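Local coordinates for putative vitamin-B12 independent methionine synthase family protein (PDB 1YPX), which probably belongs to the zinc-dependent, cobalamin-independent methionine synthases, which transfer a methyl group from 5-methyltetrahydropteroyltriglutamate to homocysteine, at residues Leu292-Lys302 with Gln327-Phe336; Lys228-Ile238 with Leu260-Leu271. All coordinates share one frame; numbering follows the deposited sequence.

How the contacts relate
Contacts 1 and 2 are two steps across one parallel sheet of a protein whose fold resembles a TIM barrel. Contact 2 (228-238 with 260-271) comes first along the chain and pairs strands 233-238 and 268-272; contact 1 (292-302 with 327-336) follows and pairs strands 293-299 and 328-332. Their centres are about 14 Å apart, yet they meet directly, because strands 268-272 and 293-299 are sheet neighbours: the backbone N of Val295 and of Gly297 probably donate to the carbonyls of Phe269 and Leu271. His237 of contact 2, Cys334 of contact 1 and Cys239 appear to turn their donor atoms to one vacant point, perhaps an empty metal site, in keeping with the zinc probably used by this family.

Contact 1 of 2, residues Leu292-Lys302 with Gln327-Phe336; sequences LKIVLGLITSK and QLRLSPQCGF
Ser301 and Gln333 meet just beyond the ends of two neighbouring strands. Ser301 directs its CB toward 327-336, and its OG accepts a hydrogen bond from the backbone N-H of Cys334 (N to OG 3.3 Å, N-H...O 149°) while resting 3.2 Å from Gln333 CG. Ser301 CB also lies against Phe336 CE2 at 3.7 Å, and helix 347-364 packs on the same ring. Gln333 has CG between its backbone N and carbonyl carbon (chi1 59°) and an extended chain beyond, which carries the amide past Ser301 and across Lys302, with NE2 3.6 Å from Lys302 CE. The backbone N of Gln333 donates to the carbonyl O of Ile299 at 2.8 Å. These loops lead out of strands 293-299 and 328-332, a neighbouring parallel pair in the sheet of this TIM-barrel-like fold. Pairing advances evenly from Ile294 with Leu328 to Leu296 with Leu330, then slips by one residue round the inverse gamma turn at Gly297, so that Ile299 pairs with Pro332. At the strand starts Arg329 does the packing: its CB lies 3.5 Å from Val295 CG2, and its carbonyl O takes the N-H of Leu296. A bend at chi2 (60°) brings the guanidinium alongside the aliphatic chain of Lys293, whose CD lies over one face, 3.8 Å from Arg329 NE. NE donates to Pro6 O and NH1 to the carbonyls of Ser326 and Leu328, which should limit the group's rotation.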
# COMPACT_ATOMS: atom_id res chain seq x y z
N LEU A 292 -13.85 4.37 -9.41
CA LEU A 292 -13.03 3.35 -8.77
C LEU A 292 -12.00 2.81 -9.75
O LEU A 292 -12.25 1.84 -10.47
CB LEU A 292 -13.89 2.19 -8.26
CG LEU A 292 -13.08 0.99 -7.75
CD1 LEU A 292 -12.23 1.44 -6.57
CD2 LEU A 292 -13.99 -0.16 -7.36
N LYS A 293 -10.83 3.44 -9.77
CA LYS A 293 -9.77 3.03 -10.68
C LYS A 293 -8.98 1.87 -10.10
O LYS A 293 -8.64 1.88 -8.92
CB LYS A 293 -8.85 4.22 -10.98
CG LYS A 293 -8.38 4.97 -9.74
CD LYS A 293 -7.92 6.39 -10.08
CE LYS A 293 -9.08 7.31 -10.47
NZ LYS A 293 -10.06 7.52 -9.36
N ILE A 294 -8.71 0.86 -10.92
CA ILE A 294 -7.96 -0.30 -10.46
C ILE A 294 -6.63 -0.44 -11.20
O ILE A 294 -6.58 -0.60 -12.42
CB ILE A 294 -8.79 -1.64 -10.60
CG1 ILE A 294 -8.82 -2.09 -12.04
CG2 ILE A 294 -10.21 -1.47 -10.08
CD1 ILE A 294 -7.89 -3.23 -12.27
N VAL A 295 -5.55 -0.35 -10.46
CA VAL A 295 -4.23 -0.48 -11.05
C VAL A 295 -3.96 -1.95 -11.31
O VAL A 295 -4.21 -2.80 -10.44
CB VAL A 295 -3.19 0.11 -10.10
CG1 VAL A 295 -1.81 0.14 -10.76
CG2 VAL A 295 -3.64 1.50 -9.69
N LEU A 296 -3.46 -2.24 -12.51
CA LEU A 296 -3.13 -3.60 -12.95
C LEU A 296 -1.62 -3.83 -12.83
O LEU A 296 -0.83 -3.22 -13.55
CB LEU A 296 -3.56 -3.79 -14.42
CG LEU A 296 -5.05 -3.60 -14.78
CD1 LEU A 296 -5.19 -3.37 -16.28
CD2 LEU A 296 -5.84 -4.83 -14.35
N GLY A 297 -1.22 -4.72 -11.92
CA GLY A 297 0.19 -4.99 -11.73
C GLY A 297 0.66 -6.05 -12.69
O GLY A 297 0.86 -7.21 -12.30
N LEU A 298 0.84 -5.67 -13.95
CA LEU A 298 1.25 -6.60 -15.00
C LEU A 298 2.76 -6.68 -15.21
O LEU A 298 3.21 -7.47 -16.04
CB LEU A 298 0.58 -6.22 -16.32
CG LEU A 298 -0.91 -5.89 -16.21
CD1 LEU A 298 -1.47 -5.61 -17.60
CD2 LEU A 298 -1.63 -7.05 -15.56
N ILE A 299 3.53 -5.87 -14.49
CA ILE A 299 4.99 -5.89 -14.66
C ILE A 299 5.68 -6.68 -13.54
O ILE A 299 5.64 -6.27 -12.37
CB ILE A 299 5.58 -4.43 -14.71
CG1 ILE A 299 5.36 -3.79 -16.09
CG2 ILE A 299 7.09 -4.47 -14.49
CD1 ILE A 299 3.91 -3.71 -16.56
N THR A 300 6.29 -7.81 -13.89
CA THR A 300 6.99 -8.66 -12.92
C THR A 300 8.03 -7.83 -12.20
O THR A 300 8.91 -7.24 -12.83
CB THR A 300 7.70 -9.86 -13.60
OG1 THR A 300 8.65 -9.38 -14.56
CG2 THR A 300 6.70 -10.77 -14.29
N SER A 301 7.93 -7.78 -10.88
CA SER A 301 8.85 -7.01 -10.06
C SER A 301 9.81 -7.88 -9.27
O SER A 301 10.51 -7.41 -8.37
CB SER A 301 8.05 -6.13 -9.10
OG SER A 301 7.11 -6.90 -8.37
N LYS A 302 9.84 -9.17 -9.61
CA LYS A 302 10.73 -10.12 -8.94
C LYS A 302 11.73 -10.75 -9.90
O LYS A 302 12.93 -10.78 -9.61
CB LYS A 302 9.91 -11.22 -8.26
CG LYS A 302 9.09 -10.74 -7.07
CD LYS A 302 8.56 -11.91 -6.24
CE LYS A 302 7.64 -12.82 -7.04
NZ LYS A 302 7.03 -13.86 -6.17
N GLN A 327 -10.51 4.32 -16.66
CA GLN A 327 -10.28 4.14 -15.24
C GLN A 327 -9.39 2.97 -14.88
O GLN A 327 -9.62 2.30 -13.89
CB GLN A 327 -11.62 4.03 -14.50
CG GLN A 327 -12.66 3.18 -15.22
CD GLN A 327 -13.97 3.11 -14.47
OE1 GLN A 327 -14.02 2.63 -13.34
NE2 GLN A 327 -15.04 3.59 -15.10
N LEU A 328 -8.37 2.72 -15.69
CA LEU A 328 -7.45 1.63 -15.39
C LEU A 328 -6.04 2.20 -15.31
O LEU A 328 -5.71 3.20 -15.97
CB LEU A 328 -7.55 0.52 -16.46
CG LEU A 328 -8.86 -0.28 -16.56
CD1 LEU A 328 -8.77 -1.33 -17.66
CD2 LEU A 328 -9.15 -0.95 -15.22
N ARG A 329 -5.21 1.59 -14.48
CA ARG A 329 -3.83 2.02 -14.29
C ARG A 329 -2.90 0.82 -14.38
O ARG A 329 -3.33 -0.31 -14.27
CB ARG A 329 -3.65 2.71 -12.93
CG ARG A 329 -4.03 4.20 -12.91
CD ARG A 329 -5.46 4.43 -13.28
NE ARG A 329 -5.83 5.85 -13.25
CZ ARG A 329 -6.76 6.38 -14.04
NH1 ARG A 329 -7.41 5.64 -14.92
NH2 ARG A 329 -7.07 7.66 -13.94
N LEU A 330 -1.62 1.10 -14.59
CA LEU A 330 -0.60 0.09 -14.73
C LEU A 330 0.46 0.26 -13.63
O LEU A 330 0.60 1.33 -13.04
CB LEU A 330 0.05 0.25 -16.09
CG LEU A 330 1.17 -0.72 -16.46
CD1 LEU A 330 0.62 -2.12 -16.51
CD2 LEU A 330 1.77 -0.32 -17.81
N SER A 331 1.20 -0.81 -13.37
CA SER A 331 2.24 -0.77 -12.35
C SER A 331 2.84 -2.12 -12.31
O SER A 331 2.36 -3.04 -12.96
CB SER A 331 1.64 -0.53 -10.98
OG SER A 331 1.10 -1.75 -10.50
N PRO A 332 3.93 -2.28 -11.54
CA PRO A 332 4.51 -3.62 -11.49
C PRO A 332 3.62 -4.40 -10.50
O PRO A 332 2.85 -3.78 -9.76
CB PRO A 332 5.94 -3.37 -11.02
CG PRO A 332 5.87 -2.05 -10.30
CD PRO A 332 4.85 -1.25 -11.04
N GLN A 333 3.69 -5.73 -10.50
CA GLN A 333 2.85 -6.57 -9.63
C GLN A 333 2.87 -6.25 -8.13
O GLN A 333 1.81 -6.23 -7.49
CB GLN A 333 3.17 -8.06 -9.87
CG GLN A 333 4.62 -8.45 -9.61
CD GLN A 333 4.89 -9.94 -9.78
OE1 GLN A 333 4.60 -10.52 -10.83
NE2 GLN A 333 5.46 -10.56 -8.75
N CYS A 334 4.05 -6.04 -7.55
CA CYS A 334 4.17 -5.71 -6.13
C CYS A 334 5.26 -4.64 -5.99
O CYS A 334 5.71 -4.06 -6.99
CB CYS A 334 4.56 -6.95 -5.30
SG CYS A 334 4.45 -6.74 -3.47
N GLY A 335 5.66 -4.38 -4.75
CA GLY A 335 6.70 -3.41 -4.50
C GLY A 335 8.03 -4.12 -4.55
O GLY A 335 8.14 -5.25 -4.10
N PHE A 336 9.03 -3.47 -5.12
CA PHE A 336 10.37 -4.04 -5.22
C PHE A 336 10.95 -4.20 -3.84
O PHE A 336 11.26 -3.22 -3.17
CB PHE A 336 11.26 -3.12 -6.06
CG PHE A 336 10.70 -2.80 -7.42
CD1 PHE A 336 9.86 -1.71 -7.60
CD2 PHE A 336 10.97 -3.63 -8.51
CE1 PHE A 336 9.29 -1.45 -8.84
CE2 PHE A 336 10.40 -3.39 -9.76
CZ PHE A 336 9.56 -2.30 -9.93

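Contact 2 of 2, residues Lys228-Ile238 with Leu260-Leu271; sequences KPADMVITMHI and LFGKLNIDGFFL
The parallel pairing of strands 233-238 and 268-271, inside the sheet of a TIM-barrel-like fold, sets the side chains of Met236 and Phe269 on one face and those of His237 and Phe270 on the other. Met236, a selenomethionine, lies alongside Phe269 pointing the same way, its CB 3.5 Å from Phe269 ring atom CE1. Met236 sets CG anti to the backbone N (chi1 -176°) and then bends at chi2 and chi3, so that Met236 CE reaches Leu260 CD2 at 3.4 Å, tying the strand to the end of helix 258-261; Ile266 fills in over a face of the Phe269 ring. On the face of His237 and Phe270, the Phe270 ring presents its edge to Thr235, Phe270 CE1 lying 3.7 Å from Thr235 CB, while Thr235 OG1 is hydrogen-bonded to Gln185 of strand 183-188. The carbonyl O of Phe270 takes two donors from opposite faces of its plane, Ile238 N and His237 ND1 (3.0 Å for ND1). This holds the imidazole of a residue that may belong to a metal site. Where the strands begin, Asp267 OD2 accepts the N-H of Ile234 on its anti lone pair, N to OD2 2.9 Å, and Lys228 NZ, in a salt bridge, approaches its syn lone pair.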
# COMPACT_ATOMS: atom_id res chain seq x y z
N LYS A 228 -12.62 10.46 5.38
CA LYS A 228 -11.57 10.72 4.40
C LYS A 228 -11.83 12.01 3.65
O LYS A 228 -12.85 12.16 2.98
CB LYS A 228 -11.49 9.55 3.40
CG LYS A 228 -10.26 9.55 2.48
CD LYS A 228 -10.53 10.10 1.06
CE LYS A 228 -11.43 9.16 0.24
NZ LYS A 228 -11.53 9.60 -1.18
N PRO A 229 -10.91 12.98 3.77
CA PRO A 229 -11.03 14.28 3.10
C PRO A 229 -11.27 14.10 1.60
O PRO A 229 -10.85 13.11 0.99
CB PRO A 229 -9.68 14.94 3.37
CG PRO A 229 -9.31 14.39 4.70
CD PRO A 229 -9.69 12.93 4.59
N ALA A 230 -11.93 15.09 1.01
CA ALA A 230 -12.25 15.06 -0.41
C ALA A 230 -11.03 15.03 -1.35
O ALA A 230 -11.06 14.34 -2.37
CB ALA A 230 -13.12 16.26 -0.74
N ASP A 231 -9.97 15.77 -1.01
CA ASP A 231 -8.77 15.83 -1.86
C ASP A 231 -7.72 14.77 -1.56
O ASP A 231 -6.62 14.80 -2.12
CB ASP A 231 -8.10 17.20 -1.75
CG ASP A 231 -7.68 17.52 -0.33
OD1 ASP A 231 -6.82 18.41 -0.13
OD2 ASP A 231 -8.22 16.87 0.59
N MSE A 232 -8.02 13.85 -0.65
CA MSE A 232 -7.06 12.81 -0.33
C MSE A 232 -7.46 11.52 -1.03
O MSE A 232 -8.64 11.16 -1.07
CB MSE A 232 -6.98 12.60 1.18
CG MSE A 232 -5.94 11.56 1.59
SE MSE A 232 -5.91 11.16 3.50
CE MSE A 232 -7.71 10.53 3.64
N VAL A 233 -6.47 10.83 -1.59
CA VAL A 233 -6.72 9.58 -2.30
C VAL A 233 -6.28 8.42 -1.39
O VAL A 233 -5.22 8.46 -0.76
CB VAL A 233 -5.92 9.54 -3.64
CG1 VAL A 233 -6.17 8.23 -4.38
CG2 VAL A 233 -6.31 10.72 -4.52
N ILE A 234 -7.12 7.39 -1.29
CA ILE A 234 -6.76 6.25 -0.48
C ILE A 234 -6.87 4.98 -1.30
O ILE A 234 -7.96 4.47 -1.54
CB ILE A 234 -7.64 6.12 0.77
CG1 ILE A 234 -7.31 7.29 1.72
CG2 ILE A 234 -7.41 4.75 1.43
CD1 ILE A 234 -7.89 7.18 3.15
N THR A 235 -5.73 4.50 -1.75
CA THR A 235 -5.68 3.29 -2.56
C THR A 235 -5.40 2.10 -1.68
O THR A 235 -4.88 2.22 -0.56
CB THR A 235 -4.55 3.37 -3.62
OG1 THR A 235 -3.29 3.64 -2.97
CG2 THR A 235 -4.87 4.43 -4.65
N MSE A 236 -5.73 0.93 -2.20
CA MSE A 236 -5.53 -0.30 -1.46
C MSE A 236 -4.72 -1.32 -2.23
O MSE A 236 -5.07 -1.67 -3.35
CB MSE A 236 -6.88 -0.92 -1.11
CG MSE A 236 -6.78 -2.16 -0.25
SE MSE A 236 -8.04 -2.10 1.23
CE MSE A 236 -9.05 -3.72 0.85
N HIS A 237 -3.64 -1.79 -1.64
CA HIS A 237 -2.85 -2.82 -2.29
C HIS A 237 -3.26 -4.18 -1.71
O HIS A 237 -2.97 -4.47 -0.54
CB HIS A 237 -1.35 -2.58 -2.09
CG HIS A 237 -0.48 -3.68 -2.63
ND1 HIS A 237 -0.67 -4.25 -3.88
CD2 HIS A 237 0.58 -4.32 -2.09
CE1 HIS A 237 0.24 -5.19 -4.07
NE2 HIS A 237 1.00 -5.26 -3.00
N ILE A 238 -3.96 -4.99 -2.52
CA ILE A 238 -4.41 -6.35 -2.15
C ILE A 238 -3.28 -7.26 -2.58
O ILE A 238 -3.23 -7.69 -3.73
CB ILE A 238 -5.66 -6.83 -2.94
CG1 ILE A 238 -6.79 -5.80 -2.87
CG2 ILE A 238 -6.15 -8.16 -2.36
CD1 ILE A 238 -7.33 -5.57 -1.48
N LEU A 260 -14.99 -6.36 -2.25
CA LEU A 260 -13.81 -5.55 -2.50
C LEU A 260 -14.03 -4.45 -3.53
O LEU A 260 -13.68 -3.29 -3.31
CB LEU A 260 -12.64 -6.44 -2.95
CG LEU A 260 -11.54 -6.70 -1.91
CD1 LEU A 260 -10.37 -7.42 -2.57
CD2 LEU A 260 -11.06 -5.38 -1.33
N PHE A 261 -14.59 -4.80 -4.68
CA PHE A 261 -14.81 -3.78 -5.69
C PHE A 261 -16.23 -3.22 -5.69
O PHE A 261 -16.51 -2.24 -6.37
CB PHE A 261 -14.46 -4.35 -7.07
CG PHE A 261 -13.12 -5.03 -7.11
CD1 PHE A 261 -12.00 -4.43 -6.56
CD2 PHE A 261 -12.99 -6.29 -7.70
CE1 PHE A 261 -10.76 -5.07 -6.60
CE2 PHE A 261 -11.76 -6.93 -7.75
CZ PHE A 261 -10.64 -6.32 -7.20
N GLY A 262 -17.11 -3.84 -4.92
CA GLY A 262 -18.48 -3.36 -4.87
C GLY A 262 -18.86 -2.67 -3.57
O GLY A 262 -19.63 -1.71 -3.58
N LYS A 263 -18.32 -3.15 -2.46
CA LYS A 263 -18.64 -2.58 -1.15
C LYS A 263 -17.60 -1.63 -0.55
O LYS A 263 -17.95 -0.66 0.11
CB LYS A 263 -18.92 -3.73 -0.17
CG LYS A 263 -20.11 -4.60 -0.56
CD LYS A 263 -20.40 -5.66 0.51
CE LYS A 263 -21.56 -6.58 0.10
NZ LYS A 263 -21.77 -7.72 1.04
N LEU A 264 -16.32 -1.93 -0.78
CA LEU A 264 -15.22 -1.12 -0.26
C LEU A 264 -15.23 0.30 -0.82
O LEU A 264 -15.20 0.49 -2.04
CB LEU A 264 -13.89 -1.79 -0.61
CG LEU A 264 -12.88 -1.93 0.51
CD1 LEU A 264 -12.61 -0.55 1.10
CD2 LEU A 264 -13.42 -2.88 1.56
N ASN A 265 -15.24 1.30 0.05
CA ASN A 265 -15.26 2.70 -0.38
C ASN A 265 -13.89 3.30 -0.61
O ASN A 265 -13.56 4.38 -0.11
CB ASN A 265 -16.01 3.54 0.64
CG ASN A 265 -17.47 3.20 0.68
OD1 ASN A 265 -18.13 3.20 -0.36
ND2 ASN A 265 -17.99 2.90 1.86
N ILE A 266 -13.09 2.60 -1.42
CA ILE A 266 -11.74 3.02 -1.72
C ILE A 266 -11.60 3.62 -3.12
O ILE A 266 -12.36 3.28 -4.03
CB ILE A 266 -10.79 1.82 -1.46
CG1 ILE A 266 -9.80 2.20 -0.36
CG2 ILE A 266 -10.08 1.39 -2.71
CD1 ILE A 266 -9.08 1.02 0.22
N ASP A 267 -10.64 4.52 -3.30
CA ASP A 267 -10.46 5.17 -4.59
C ASP A 267 -9.85 4.31 -5.68
O ASP A 267 -10.35 4.29 -6.80
CB ASP A 267 -9.64 6.44 -4.40
CG ASP A 267 -10.31 7.41 -3.48
OD1 ASP A 267 -11.41 7.89 -3.85
OD2 ASP A 267 -9.76 7.69 -2.39
N GLY A 268 -8.77 3.61 -5.36
CA GLY A 268 -8.13 2.77 -6.35
C GLY A 268 -7.65 1.52 -5.68
O GLY A 268 -7.54 1.48 -4.45
N PHE A 269 -7.36 0.50 -6.48
CA PHE A 269 -6.88 -0.80 -5.98
C PHE A 269 -5.65 -1.29 -6.75
O PHE A 269 -5.67 -1.34 -7.98
CB PHE A 269 -7.98 -1.86 -6.14
CG PHE A 269 -8.96 -1.93 -5.00
CD1 PHE A 269 -8.58 -2.49 -3.78
CD2 PHE A 269 -10.27 -1.51 -5.16
CE1 PHE A 269 -9.50 -2.63 -2.73
CE2 PHE A 269 -11.21 -1.64 -4.13
CZ PHE A 269 -10.82 -2.20 -2.91
N PHE A 270 -4.59 -1.66 -6.04
CA PHE A 270 -3.40 -2.19 -6.70
C PHE A 270 -3.47 -3.72 -6.64
O PHE A 270 -3.13 -4.34 -5.62
CB PHE A 270 -2.12 -1.70 -6.03
CG PHE A 270 -1.76 -0.28 -6.39
CD1 PHE A 270 -2.50 0.79 -5.89
CD2 PHE A 270 -0.67 -0.02 -7.23
CE1 PHE A 270 -2.16 2.11 -6.21
CE2 PHE A 270 -0.31 1.29 -7.56
CZ PHE A 270 -1.05 2.36 -7.05
N LEU A 271 -3.93 -4.29 -7.75
CA LEU A 271 -4.12 -5.73 -7.95
C LEU A 271 -2.98 -6.33 -8.75
O LEU A 271 -2.68 -5.83 -9.83
CB LEU A 271 -5.41 -5.96 -8.73
CG LEU A 271 -6.67 -5.35 -8.13
CD1 LEU A 271 -7.80 -5.29 -9.16
CD2 LEU A 271 -7.06 -6.20 -6.94